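Local atomic coordinates of carbohydrate kinase, pfkB family (Enterococcus faecalis, PDB entry 3KTN), a protein that probably phosphorylates a sugar, perhaps 2-keto-3-deoxygluconate, as a magnesium-binding member of the pfkB (ribokinase-like) carbohydrate kinase family. Residues H86-F91 with V103-R108; E117-F123 with A149-L153; E236-T242 with S253-T258. All coordinates share one frame; numbering follows the deposited sequence.

Contact 1: H86-F91 with V103-R108; sequences HIGSFF and VTYQNR. With SO4 (sulfate ion), chain B.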
loop_
_atom_site.group_PDB
_atom_site.type_symbol
_atom_site.label_atom_id
_atom_site.label_comp_id
_atom_site.label_asym_id
_atom_site.label_seq_id
_atom_site.Cartn_x
_atom_site.Cartn_y
_atom_site.Cartn_z
ATOM N N HIS A 86 -3.692 28.497 -3.082
ATOM C CA HIS A 86 -3.318 27.636 -1.976
ATOM C C HIS A 86 -4.477 27.104 -1.132
ATOM O O HIS A 86 -5.548 27.709 -1.055
ATOM C CB HIS A 86 -2.346 28.440 -1.101
ATOM C CG HIS A 86 -1.809 27.698 0.084
ATOM N ND1 HIS A 86 -0.808 26.755 -0.018
ATOM C CD2 HIS A 86 -2.084 27.815 1.405
ATOM C CE1 HIS A 86 -0.485 26.327 1.188
ATOM N NE2 HIS A 86 -1.243 26.954 2.070
ATOM N N ILE A 87 -4.257 25.949 -0.510
ATOM C CA ILE A 87 -5.248 25.363 0.384
ATOM C C ILE A 87 -4.522 25.088 1.700
ATOM O O ILE A 87 -3.383 24.611 1.697
ATOM C CB ILE A 87 -5.836 24.044 -0.169
ATOM C CG1 ILE A 87 -6.570 24.309 -1.485
ATOM C CG2 ILE A 87 -6.813 23.449 0.843
ATOM C CD1 ILE A 87 -7.257 23.078 -2.074
ATOM N N GLY A 88 -5.162 25.416 2.818
ATOM C CA GLY A 88 -4.540 25.182 4.113
ATOM C C GLY A 88 -4.390 23.688 4.340
ATOM O O GLY A 88 -5.110 22.898 3.732
ATOM N N SER A 89 -3.467 23.287 5.205
ATOM C CA SER A 89 -3.272 21.864 5.458
ATOM C C SER A 89 -2.600 21.583 6.786
ATOM O O SER A 89 -2.057 22.485 7.430
ATOM C CB SER A 89 -2.411 21.248 4.355
ATOM O OG SER A 89 -1.073 21.728 4.441
ATOM N N PHE A 90 -2.637 20.316 7.181
ATOM C CA PHE A 90 -1.981 19.876 8.401
ATOM C C PHE A 90 -1.668 18.385 8.323
ATOM O O PHE A 90 -2.298 17.635 7.571
ATOM C CB PHE A 90 -2.842 20.193 9.634
ATOM C CG PHE A 90 -4.109 19.382 9.745
ATOM C CD1 PHE A 90 -4.131 18.197 10.482
ATOM C CD2 PHE A 90 -5.298 19.843 9.185
ATOM C CE1 PHE A 90 -5.317 17.491 10.666
ATOM C CE2 PHE A 90 -6.488 19.144 9.361
ATOM C CZ PHE A 90 -6.496 17.966 10.107
ATOM N N PHE A 91 -0.667 17.975 9.086
ATOM C CA PHE A 91 -0.262 16.585 9.151
ATOM C C PHE A 91 -0.777 16.057 10.476
ATOM O O PHE A 91 -0.793 16.783 11.475
ATOM C CB PHE A 91 1.258 16.476 9.102
ATOM C CG PHE A 91 1.836 16.797 7.757
ATOM C CD1 PHE A 91 2.174 15.777 6.865
ATOM C CD2 PHE A 91 1.987 18.121 7.352
ATOM C CE1 PHE A 91 2.649 16.070 5.590
ATOM C CE2 PHE A 91 2.460 18.422 6.073
ATOM C CZ PHE A 91 2.790 17.391 5.192
ATOM N N VAL A 103 -0.455 16.924 15.714
ATOM C CA VAL A 103 -0.963 17.671 14.575
ATOM C C VAL A 103 0.012 18.802 14.274
ATOM O O VAL A 103 0.384 19.562 15.165
ATOM C CB VAL A 103 -2.362 18.248 14.867
ATOM C CG1 VAL A 103 -2.772 19.232 13.772
ATOM C CG2 VAL A 103 -3.377 17.112 14.937
ATOM N N THR A 104 0.442 18.899 13.021
ATOM C CA THR A 104 1.369 19.954 12.611
ATOM C C THR A 104 0.745 20.729 11.449
ATOM O O THR A 104 0.568 20.186 10.356
ATOM C CB THR A 104 2.710 19.368 12.156
ATOM O OG1 THR A 104 3.231 18.515 13.180
ATOM C CG2 THR A 104 3.706 20.481 11.874
ATOM N N TYR A 105 0.417 21.995 11.693
ATOM C CA TYR A 105 -0.204 22.856 10.684
ATOM C C TYR A 105 0.789 23.469 9.715
ATOM O O TYR A 105 1.942 23.720 10.062
ATOM C CB TYR A 105 -0.960 24.009 11.356
ATOM C CG TYR A 105 -2.172 23.592 12.142
ATOM C CD1 TYR A 105 -3.390 23.339 11.510
ATOM C CD2 TYR A 105 -2.101 23.434 13.520
ATOM C CE1 TYR A 105 -4.508 22.937 12.242
ATOM C CE2 TYR A 105 -3.205 23.032 14.255
ATOM C CZ TYR A 105 -4.402 22.784 13.612
ATOM O OH TYR A 105 -5.476 22.348 14.354
ATOM N N GLN A 106 0.327 23.708 8.494
ATOM C CA GLN A 106 1.135 24.358 7.466
ATOM C C GLN A 106 0.450 25.715 7.280
ATOM O O GLN A 106 -0.465 26.035 8.036
ATOM C CB GLN A 106 1.102 23.553 6.172
ATOM C CG GLN A 106 2.043 22.359 6.171
ATOM C CD GLN A 106 3.427 22.707 5.652
ATOM O OE1 GLN A 106 4.264 23.252 6.382
ATOM N NE2 GLN A 106 3.674 22.399 4.370
ATOM N N ASN A 107 0.874 26.505 6.298
ATOM C CA ASN A 107 0.264 27.814 6.082
ATOM C C ASN A 107 -1.236 27.705 5.897
ATOM O O ASN A 107 -1.726 26.948 5.057
ATOM C CB ASN A 107 0.860 28.520 4.864
ATOM C CG ASN A 107 0.242 29.893 4.634
ATOM O OD1 ASN A 107 -0.930 30.008 4.274
ATOM N ND2 ASN A 107 1.026 30.941 4.863
ATOM N N ARG A 108 -1.962 28.494 6.672
ATOM C CA ARG A 108 -3.411 28.474 6.615
ATOM C C ARG A 108 -4.029 29.798 6.154
ATOM O O ARG A 108 -5.028 29.802 5.444
ATOM C CB ARG A 108 -3.928 28.109 7.996
ATOM C CG ARG A 108 -5.284 27.472 8.036
ATOM C CD ARG A 108 -5.469 26.856 9.409
ATOM N NE ARG A 108 -6.840 26.434 9.644
ATOM C CZ ARG A 108 -7.273 25.966 10.805
ATOM N NH1 ARG A 108 -6.438 25.865 11.836
ATOM N NH2 ARG A 108 -8.536 25.597 10.933
HETATM S S SO4 B . -8.716 24.079 14.180
HETATM O O1 SO4 B . -8.341 24.731 15.449
HETATM O O2 SO4 B . -9.635 22.963 14.455
HETATM O O3 SO4 B . -9.381 25.054 13.298
HETATM O O4 SO4 B . -7.493 23.590 13.522
HETATM O O HOH W 1 1.322 20.975 3.165
#

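Contact 2: E117-F123 with A149-L153; sequences EAKDYDF and AALIL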
loop_
_atom_site.group_PDB
_atom_site.type_symbol
_atom_site.label_atom_id
_atom_site.label_comp_id
_atom_site.label_asym_id
_atom_site.label_seq_id
_atom_site.Cartn_x
_atom_site.Cartn_y
_atom_site.Cartn_z
ATOM N N GLU A 117 -13.115 37.836 0.534
ATOM C CA GLU A 117 -13.877 38.766 1.355
ATOM C C GLU A 117 -15.367 38.703 1.060
ATOM O O GLU A 117 -15.795 38.104 0.074
ATOM C CB GLU A 117 -13.350 40.188 1.146
ATOM C CG GLU A 117 -12.928 40.476 -0.284
ATOM C CD GLU A 117 -12.125 41.758 -0.412
ATOM O OE1 GLU A 117 -11.604 42.021 -1.519
ATOM O OE2 GLU A 117 -12.018 42.500 0.591
ATOM N N ALA A 118 -16.152 39.329 1.931
ATOM C CA ALA A 118 -17.601 39.342 1.797
ATOM C C ALA A 118 -18.090 39.666 0.392
ATOM O O ALA A 118 -19.070 39.085 -0.074
ATOM C CB ALA A 118 -18.200 40.321 2.793
ATOM N N LYS A 119 -17.406 40.581 -0.291
ATOM C CA LYS A 119 -17.827 40.966 -1.634
ATOM C C LYS A 119 -17.645 39.848 -2.656
ATOM O O LYS A 119 -18.188 39.917 -3.758
ATOM C CB LYS A 119 -17.087 42.228 -2.098
ATOM C CG LYS A 119 -15.623 42.030 -2.457
ATOM C CD LYS A 119 -15.015 43.330 -2.983
ATOM C CE LYS A 119 -13.575 43.131 -3.432
ATOM N NZ LYS A 119 -12.943 44.387 -3.929
ATOM N N ASP A 120 -16.885 38.818 -2.294
ATOM C CA ASP A 120 -16.669 37.693 -3.199
ATOM C C ASP A 120 -17.806 36.680 -3.088
ATOM O O ASP A 120 -17.896 35.756 -3.892
ATOM C CB ASP A 120 -15.345 36.993 -2.890
ATOM C CG ASP A 120 -14.145 37.893 -3.090
ATOM O OD1 ASP A 120 -14.064 38.550 -4.149
ATOM O OD2 ASP A 120 -13.276 37.936 -2.192
ATOM N N TYR A 121 -18.677 36.859 -2.099
ATOM C CA TYR A 121 -19.791 35.937 -1.883
ATOM C C TYR A 121 -21.160 36.576 -2.086
ATOM O O TYR A 121 -21.413 37.683 -1.612
ATOM C CB TYR A 121 -19.739 35.372 -0.462
ATOM C CG TYR A 121 -18.470 34.624 -0.106
ATOM C CD1 TYR A 121 -18.314 33.269 -0.416
ATOM C CD2 TYR A 121 -17.439 35.267 0.576
ATOM C CE1 TYR A 121 -17.153 32.574 -0.043
ATOM C CE2 TYR A 121 -16.288 34.592 0.948
ATOM C CZ TYR A 121 -16.147 33.250 0.641
ATOM O OH TYR A 121 -14.996 32.605 1.033
ATOM N N ASP A 122 -22.050 35.865 -2.768
ATOM C CA ASP A 122 -23.397 36.372 -2.990
ATOM C C ASP A 122 -24.283 35.832 -1.878
ATOM O O ASP A 122 -25.160 35.004 -2.121
ATOM C CB ASP A 122 -23.937 35.904 -4.340
ATOM C CG ASP A 122 -25.181 36.670 -4.766
ATOM O OD1 ASP A 122 -26.051 36.927 -3.905
ATOM O OD2 ASP A 122 -25.289 37.009 -5.964
ATOM N N PHE A 123 -24.053 36.310 -0.657
ATOM C CA PHE A 123 -24.816 35.857 0.503
ATOM C C PHE A 123 -26.323 35.988 0.338
ATOM O O PHE A 123 -27.080 35.129 0.796
ATOM C CB PHE A 123 -24.371 36.605 1.762
ATOM C CG PHE A 123 -22.955 36.304 2.183
ATOM C CD1 PHE A 123 -22.504 34.988 2.272
ATOM C CD2 PHE A 123 -22.080 37.332 2.514
ATOM C CE1 PHE A 123 -21.202 34.704 2.684
ATOM C CE2 PHE A 123 -20.777 37.059 2.930
ATOM C CZ PHE A 123 -20.337 35.741 3.015
ATOM N N ALA A 149 -16.311 38.782 6.491
ATOM C CA ALA A 149 -17.299 38.052 5.705
ATOM C C ALA A 149 -18.246 37.289 6.621
ATOM O O ALA A 149 -19.455 37.260 6.392
ATOM C CB ALA A 149 -16.607 37.089 4.742
ATOM N N ALA A 150 -17.697 36.678 7.665
ATOM C CA ALA A 150 -18.513 35.915 8.602
ATOM C C ALA A 150 -19.527 36.819 9.309
ATOM O O ALA A 150 -20.708 36.484 9.407
ATOM C CB ALA A 150 -17.617 35.215 9.626
ATOM N N LEU A 151 -19.059 37.966 9.793
ATOM C CA LEU A 151 -19.921 38.919 10.489
ATOM C C LEU A 151 -21.050 39.406 9.584
ATOM O O LEU A 151 -22.213 39.439 9.988
ATOM C CB LEU A 151 -19.087 40.100 10.993
ATOM C CG LEU A 151 -18.055 39.675 12.045
ATOM C CD1 LEU A 151 -17.125 40.821 12.387
ATOM C CD2 LEU A 151 -18.786 39.184 13.281
ATOM N N ILE A 152 -20.710 39.769 8.354
ATOM C CA ILE A 152 -21.711 40.232 7.403
ATOM C C ILE A 152 -22.742 39.142 7.131
ATOM O O ILE A 152 -23.942 39.415 7.048
ATOM C CB ILE A 152 -21.050 40.655 6.077
ATOM C CG1 ILE A 152 -20.326 41.990 6.279
ATOM C CG2 ILE A 152 -22.091 40.738 4.964
ATOM C CD1 ILE A 152 -19.562 42.477 5.058
ATOM N N LEU A 153 -22.278 37.905 6.996
ATOM C CA LEU A 153 -23.181 36.791 6.734
ATOM C C LEU A 153 -24.152 36.572 7.887
ATOM O O LEU A 153 -25.334 36.307 7.668
ATOM C CB LEU A 153 -22.388 35.506 6.485
ATOM C CG LEU A 153 -23.204 34.215 6.380
ATOM C CD1 LEU A 153 -24.288 34.363 5.324
ATOM C CD2 LEU A 153 -22.268 33.061 6.034
#

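Contact 3: E236-T242 with S253-T258; sequences EWFAGTT and SGYLYT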
loop_
_atom_site.group_PDB
_atom_site.type_symbol
_atom_site.label_atom_id
_atom_site.label_comp_id
_atom_site.label_asym_id
_atom_site.label_seq_id
_atom_site.Cartn_x
_atom_site.Cartn_y
_atom_site.Cartn_z
ATOM N N GLU A 236 -30.748 30.409 21.635
ATOM C CA GLU A 236 -31.788 29.397 21.745
ATOM C C GLU A 236 -31.238 28.081 22.308
ATOM O O GLU A 236 -31.851 27.469 23.190
ATOM C CB GLU A 236 -32.416 29.161 20.369
ATOM C CG GLU A 236 -33.539 28.155 20.354
ATOM C CD GLU A 236 -34.154 28.023 18.985
ATOM O OE1 GLU A 236 -33.690 28.725 18.062
ATOM O OE2 GLU A 236 -35.102 27.223 18.825
ATOM N N TRP A 237 -30.076 27.657 21.804
ATOM C CA TRP A 237 -29.435 26.412 22.244
ATOM C C TRP A 237 -27.933 26.578 22.437
ATOM O O TRP A 237 -27.266 27.234 21.642
ATOM C CB TRP A 237 -29.653 25.296 21.210
ATOM C CG TRP A 237 -30.913 24.488 21.351
ATOM C CD1 TRP A 237 -32.041 24.832 22.033
ATOM C CD2 TRP A 237 -31.193 23.224 20.727
ATOM N NE1 TRP A 237 -33.009 23.869 21.869
ATOM C CE2 TRP A 237 -32.515 22.870 21.068
ATOM C CE3 TRP A 237 -30.455 22.359 19.903
ATOM C CZ2 TRP A 237 -33.120 21.688 20.624
ATOM C CZ3 TRP A 237 -31.056 21.179 19.457
ATOM C CH2 TRP A 237 -32.376 20.858 19.818
ATOM N N PHE A 238 -27.410 25.988 23.507
ATOM C CA PHE A 238 -25.979 26.011 23.791
ATOM C C PHE A 238 -25.628 24.555 24.062
ATOM O O PHE A 238 -26.234 23.924 24.929
ATOM C CB PHE A 238 -25.663 26.846 25.032
ATOM C CG PHE A 238 -24.192 26.894 25.365
ATOM C CD1 PHE A 238 -23.314 27.650 24.595
ATOM C CD2 PHE A 238 -23.681 26.169 26.438
ATOM C CE1 PHE A 238 -21.943 27.686 24.892
ATOM C CE2 PHE A 238 -22.320 26.198 26.741
ATOM C CZ PHE A 238 -21.449 26.959 25.966
ATOM N N ALA A 239 -24.666 24.008 23.325
ATOM C CA ALA A 239 -24.306 22.608 23.523
ATOM C C ALA A 239 -22.812 22.334 23.424
ATOM O O ALA A 239 -22.060 23.091 22.810
ATOM C CB ALA A 239 -25.068 21.733 22.535
ATOM N N GLY A 240 -22.396 21.240 24.049
ATOM C CA GLY A 240 -21.001 20.856 24.051
ATOM C C GLY A 240 -20.844 19.511 24.725
ATOM O O GLY A 240 -21.832 18.850 25.050
ATOM N N THR A 241 -19.601 19.100 24.938
ATOM C CA THR A 241 -19.330 17.819 25.569
ATOM C C THR A 241 -18.247 17.944 26.616
ATOM O O THR A 241 -17.426 18.855 26.584
ATOM C CB THR A 241 -18.839 16.771 24.554
ATOM O OG1 THR A 241 -17.591 17.204 23.999
ATOM C CG2 THR A 241 -19.854 16.576 23.445
ATOM N N THR A 242 -18.242 17.000 27.539
ATOM C CA THR A 242 -17.245 16.993 28.581
ATOM C C THR A 242 -16.605 15.614 28.628
ATOM O O THR A 242 -17.295 14.592 28.649
ATOM C CB THR A 242 -17.872 17.363 29.953
ATOM O OG1 THR A 242 -16.968 17.012 31.008
ATOM C CG2 THR A 242 -19.192 16.648 30.154
ATOM N N SER A 253 -19.462 12.849 27.580
ATOM C CA SER A 253 -20.793 13.226 28.022
ATOM C C SER A 253 -21.207 14.507 27.320
ATOM O O SER A 253 -20.434 15.459 27.242
ATOM C CB SER A 253 -20.805 13.433 29.538
ATOM O OG SER A 253 -22.134 13.563 30.003
ATOM N N GLY A 254 -22.424 14.529 26.800
ATOM C CA GLY A 254 -22.885 15.720 26.117
ATOM C C GLY A 254 -23.910 16.487 26.929
ATOM O O GLY A 254 -24.652 15.904 27.721
ATOM N N TYR A 255 -23.940 17.803 26.748
ATOM C CA TYR A 255 -24.906 18.640 27.450
ATOM C C TYR A 255 -25.552 19.601 26.470
ATOM O O TYR A 255 -24.928 20.023 25.491
ATOM C CB TYR A 255 -24.238 19.412 28.591
ATOM C CG TYR A 255 -23.022 20.195 28.174
ATOM C CD1 TYR A 255 -23.143 21.365 27.425
ATOM C CD2 TYR A 255 -21.738 19.742 28.494
ATOM C CE1 TYR A 255 -22.023 22.062 27.000
ATOM C CE2 TYR A 255 -20.611 20.432 28.074
ATOM C CZ TYR A 255 -20.765 21.592 27.326
ATOM O OH TYR A 255 -19.656 22.277 26.901
ATOM N N LEU A 256 -26.814 19.926 26.733
ATOM C CA LEU A 256 -27.584 20.831 25.890
ATOM C C LEU A 256 -28.405 21.768 26.778
ATOM O O LEU A 256 -29.261 21.319 27.545
ATOM C CB LEU A 256 -28.507 20.020 24.977
ATOM C CG LEU A 256 -29.539 20.738 24.105
ATOM C CD1 LEU A 256 -28.864 21.751 23.192
ATOM C CD2 LEU A 256 -30.293 19.697 23.294
ATOM N N TYR A 257 -28.134 23.067 26.671
ATOM C CA TYR A 257 -28.833 24.077 27.469
ATOM C C TYR A 257 -29.722 24.997 26.642
ATOM O O TYR A 257 -29.505 25.205 25.446
ATOM C CB TYR A 257 -27.839 24.994 28.192
ATOM C CG TYR A 257 -26.995 24.373 29.278
ATOM C CD1 TYR A 257 -27.397 24.412 30.613
ATOM C CD2 TYR A 257 -25.759 23.801 28.979
ATOM C CE1 TYR A 257 -26.582 23.904 31.623
ATOM C CE2 TYR A 257 -24.941 23.290 29.977
ATOM C CZ TYR A 257 -25.354 23.344 31.294
ATOM O OH TYR A 257 -24.531 22.844 32.274
ATOM N N THR A 258 -30.726 25.543 27.312
ATOM C CA THR A 258 -31.631 26.527 26.736
ATOM C C THR A 258 -31.584 27.569 27.845
ATOM O O THR A 258 -30.918 27.355 28.860
ATOM C CB THR A 258 -33.076 26.018 26.598
ATOM O OG1 THR A 258 -33.601 25.718 27.894
ATOM C CG2 THR A 258 -33.127 24.778 25.723
#

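Contact 1: H86-F91 with V103-R108
H86 meets the backbone of N107 with its ring: NE2 donates to N107 O at 3.0 Å, in the imidazole plane but 43° out of the carbonyl plane. Just before strand 88-93, histidine suits this place because its ring nitrogen can add a side-chain bond to the loop after Y105. The antiparallel hairpin 88-93/101-105 is part of the small four-stranded sheet, the lid of ribokinase-like kinases. In it F91 and T104 exchange two backbone bonds, and Q106 N reaches S89 O (2.9 Å). On the face carrying F90 and Y105, the F90 ring touches V103 CG1 with CD1 (3.7 Å), and Y105 CD1 lies against F90 CB. One water bridges S89 OG and Q106 NE2, and that amide nitrogen also bonds I87 O of the second subunit. Y105 ends strand 101-105 and R108 follows in the loop beyond it; together they hold a sulfate ion, probably taken from the crystallisation liquor. R108, its chain extended from CG to NE, turns one guanidinium edge to the anion: NH2 gives a nearly straight bond to sulfate O3 (2.6 Å), NH1 reaches sulfate O4, and the Y105 hydroxyl adds a weak bond to that same O4. R108 NE pairs with E10, and R171 also binds the sulfate.

Contact 2: E117-F123 with A149-L153
The short 3-10 turn 118-120 and the first turn of helix 123-127 rest on one side of helix 144-159, an outer layer of the α/β kinase domain. A118 and F123 carry the contact from the turn and helix start, and A149, I152 and L153 receive them at spacings of three and four, as expected for one side of a helix. At the turn the backbones come close, with the CA atoms of A118 and A149 4.1 Å apart, and alanine suits both positions because a single methyl group fits where the main chains nearly touch. A149 CB meets A118 N at 3.6 Å, while the tip of I152, CD1, presses on A118 CB at 3.4 Å, tighter than ordinary carbon contact.

F123 supplies the broad surface. With CG anti to its own carbonyl carbon (chi1 -66°), its ring extends toward helix 144-159, and L153 CB sits 4.0 Å from the ring centroid, almost on the normal, a CH-pi contact. L153 CD1 touches F123 CD1 (3.6 Å), and I152 CG2 lies by F123 CD2. The opposite ring face is met, toward its rim, by Y121 CB, so the phenyl is sandwiched between aliphatic carbons.

The turn is fixed from within: D120 OD2 accepts the E117 N-H at 2.7 Å, nearly straight, and also pairs with K83. D122, the N-cap of helix 123-127, bonds A125 N through OD1. F8 on strand 4-8 touches A149 and L153 from the sheet side. Because the two segments meet solely through apolar and van der Waals contacts, their attraction depends on close fit and buried carbon surface, whereas the polar groups of E117, D120 and D122 serve to shape the chain that presents A118 and F123.

Contact 3: E236-T242 with S253-T258
Y255 lies flat over G240, and this is the tightest part of the hairpin 237-245/250-257. With CG between the backbone N and the carbonyl carbon (chi1 53°), the phenol folds back across the neighbouring strand: Y255 CE1 comes to 3.1 Å from G240 N, and G240 O stands 3.4 Å above the ring plane. G240, with no side chain, lets the ring lie directly against its backbone; the Y255 hydroxyl bonds G199 O. Y255 N also donates to G240 O (2.9 Å). F238 and Y257, on the same face as Y255, exchange two backbone bonds and lie side by side, touching CD2 to CD2 at 4.0 Å. On the other face L256 brings CD2 over the six-membered ring of W237, 4.1 Å from its centroid, a CH-pi contact.

Packing is looser at the T242 and S253 end, where T241 and T242 are partly exposed; there T242 CG2 meets S253 CB at 3.6 Å, beside the paired backbones. Helix 218-233 lies against F238 and Y257, whereas helices 278-291 and 296-310 cover A239, W237 and L256. Strand 196-198 flanks the hairpin on one side and strand 262-269 on the other.

How the contacts relate
Contacts 1 and 3 are both antiparallel hairpins, but of different sheets: contact 1 belongs to the four-stranded sheet, contact 3 to the nine-stranded sheet of the main domain. They lie on opposite sides of the chain's centre, their centres 30 Å apart and nearest atoms about 16 Å. Contact 2, a turn against a helix, keeps its nearest atoms about 11 Å from contact 1 and about 15 Å from contact 3. The magnesium ion, bound by D274 and I276, lies about 10 Å from the F90 side chain and about 12 Å from that of T241; V103 touches I276. Contact 2 lies away from this site.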